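Porphyranase B (Zobellia galactanivorans, PDB 3JUU) hydrolyses the sulfated red-algal polysaccharide porphyran at linkages between beta-D-galactopyranose and alpha-L-galactopyranose-6-sulfate, leaving the non-sulfated agarose portion of the backbone uncut. Local coordinates at residues D19-Q22 and E26-L29. Sequence-based numbering, arbitrary orientation.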
loop_
_atom_site.group_PDB
_atom_site.type_symbol
_atom_site.label_atom_id
_atom_site.label_comp_id
_atom_site.label_asym_id
_atom_site.label_seq_id
_atom_site.Cartn_x
_atom_site.Cartn_y
_atom_site.Cartn_z
ATOM N N ASP A 19 -14.648 16.078 -5.748
ATOM C CA ASP A 19 -14.746 15.952 -4.327
ATOM C C ASP A 19 -16.124 15.359 -3.967
ATOM O O ASP A 19 -17.138 15.952 -4.317
ATOM C CB ASP A 19 -14.491 17.304 -3.670
ATOM C CG ASP A 19 -14.456 17.252 -2.139
ATOM O OD1 ASP A 19 -14.038 18.263 -1.551
ATOM O OD2 ASP A 19 -14.816 16.266 -1.480
ATOM N N PRO A 20 -16.149 14.186 -3.293
ATOM C CA PRO A 20 -17.407 13.494 -3.089
ATOM C C PRO A 20 -18.120 13.965 -1.849
ATOM O O PRO A 20 -19.206 13.443 -1.553
ATOM C CB PRO A 20 -16.976 12.029 -2.976
ATOM C CG PRO A 20 -15.663 12.140 -2.288
ATOM C CD PRO A 20 -15.006 13.349 -2.866
ATOM N N ARG A 21 -17.567 14.939 -1.125
ATOM C CA ARG A 21 -18.231 15.386 0.065
ATOM C C ARG A 21 -19.505 16.155 -0.330
ATOM O O ARG A 21 -19.635 16.596 -1.492
ATOM C CB ARG A 21 -17.324 16.224 0.924
ATOM C CG ARG A 21 -17.178 17.673 0.488
ATOM C CD ARG A 21 -16.099 18.326 1.284
ATOM N NE ARG A 21 -16.379 19.733 1.553
ATOM C CZ ARG A 21 -16.089 20.721 0.730
ATOM N NH1 ARG A 21 -15.494 20.483 -0.419
ATOM N NH2 ARG A 21 -16.416 21.951 1.057
ATOM N N GLN A 22 -20.439 16.243 0.630
ATOM C CA GLN A 22 -21.666 17.036 0.520
ATOM C C GLN A 22 -21.372 18.395 1.066
ATOM O O GLN A 22 -20.506 18.553 1.969
ATOM C CB GLN A 22 -22.838 16.371 1.267
ATOM C CG GLN A 22 -23.380 15.038 0.634
ATOM C CD GLN A 22 -23.938 15.223 -0.799
ATOM O OE1 GLN A 22 -23.369 14.734 -1.784
ATOM N NE2 GLN A 22 -25.050 15.914 -0.902
ATOM N N GLU A 26 -16.954 18.593 5.909
ATOM C CA GLU A 26 -15.589 18.971 5.616
ATOM C C GLU A 26 -14.627 17.804 5.880
ATOM O O GLU A 26 -14.958 16.897 6.597
ATOM C CB GLU A 26 -15.169 20.195 6.430
ATOM C CG GLU A 26 -15.300 20.087 7.909
ATOM C CD GLU A 26 -15.001 21.439 8.566
ATOM O OE1 GLU A 26 -13.923 22.038 8.252
ATOM O OE2 GLU A 26 -15.849 21.911 9.367
ATOM N N TRP A 27 -13.468 17.849 5.251
ATOM C CA TRP A 27 -12.454 16.796 5.454
ATOM C C TRP A 27 -11.506 17.261 6.551
ATOM O O TRP A 27 -11.004 18.381 6.462
ATOM C CB TRP A 27 -11.638 16.645 4.179
ATOM C CG TRP A 27 -12.400 16.094 3.031
ATOM C CD1 TRP A 27 -12.806 16.771 1.947
ATOM C CD2 TRP A 27 -12.837 14.744 2.853
ATOM N NE1 TRP A 27 -13.440 15.926 1.058
ATOM C CE2 TRP A 27 -13.526 14.692 1.605
ATOM C CE3 TRP A 27 -12.748 13.589 3.624
ATOM C CZ2 TRP A 27 -14.102 13.538 1.112
ATOM C CZ3 TRP A 27 -13.359 12.446 3.184
ATOM C CH2 TRP A 27 -14.024 12.405 1.897
ATOM N N LYS A 28 -11.240 16.408 7.538
ATOM C CA LYS A 28 -10.364 16.727 8.655
ATOM C C LYS A 28 -9.167 15.744 8.699
ATOM O O LYS A 28 -9.379 14.518 8.802
ATOM C CB LYS A 28 -11.186 16.631 9.970
ATOM C CG LYS A 28 -10.359 16.895 11.273
ATOM C CD LYS A 28 -11.245 16.810 12.542
ATOM C CE LYS A 28 -10.443 16.658 13.842
ATOM N NZ LYS A 28 -11.278 15.808 14.775
ATOM N N LEU A 29 -7.963 16.303 8.677
ATOM C CA LEU A 29 -6.728 15.480 8.752
ATOM C C LEU A 29 -6.672 14.638 9.969
ATOM O O LEU A 29 -6.934 15.122 11.108
ATOM C CB LEU A 29 -5.470 16.349 8.622
ATOM C CG LEU A 29 -4.218 15.489 8.272
ATOM C CD1 LEU A 29 -4.284 15.142 6.786
ATOM C CD2 LEU A 29 -2.957 16.371 8.521
#
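Two N-H groups grip OD2 of Asp19, the indole NE1 of Trp27 from strand 26-29 and the backbone N of Arg21, and they approach from opposite faces of the carboxylate. The indole bond is the shorter and nearly straight, with Trp27 NE1 2.9 Å from Asp19 OD2 and an angle of 163° at the hydrogen; OD2 lies in the indole plane, while NE1 comes to its syn side, tilted out of the carboxylate plane. The carboxylate and ring planes are 25° apart, and the acid meets the indole at its edge. The backbone bond, Arg21 N to Asp19 OD2 at 3.1 Å, closes an Asx turn around Pro20. The other oxygen, Asp19 OD1, takes a salt bridge from Arg21 NH1 at 2.9 Å, the donor standing above the carboxylate plane. Asp19 holds its CG trans to the amide N (chi1 -175°), which brings the carboxylate forward to the donors of Arg21 and Trp27. With an alanine in its place, the Trp27 indole N-H would probably lose its acceptor and Arg21 NH1 its carboxylate, and the turn could open.

Carbon contacts flank this polar centre. Pro20 CG meets the benzo edge of the indole, 4.0 Å from Trp27 CZ2, while the aliphatic part of Arg21 approaches the pyrrole end obliquely, its CD 3.6 Å from Trp27 NE1. Arg21 bends at chi3, its guanidinium plane steeply inclined to the ring, and its NE hydrogen-bonds to Gln25 O. Beyond the contact Trp27 packs edge-to-face with Trp207 and touches Trp273 and Leu275. Well away from the catalytic residues, an Asx-turn aspartate, through its bond to Trp27, ties the N-terminal loop to strand 26-29, which pairs antiparallel with strand 264-276 in the jelly-roll beta-sandwich of family GH16.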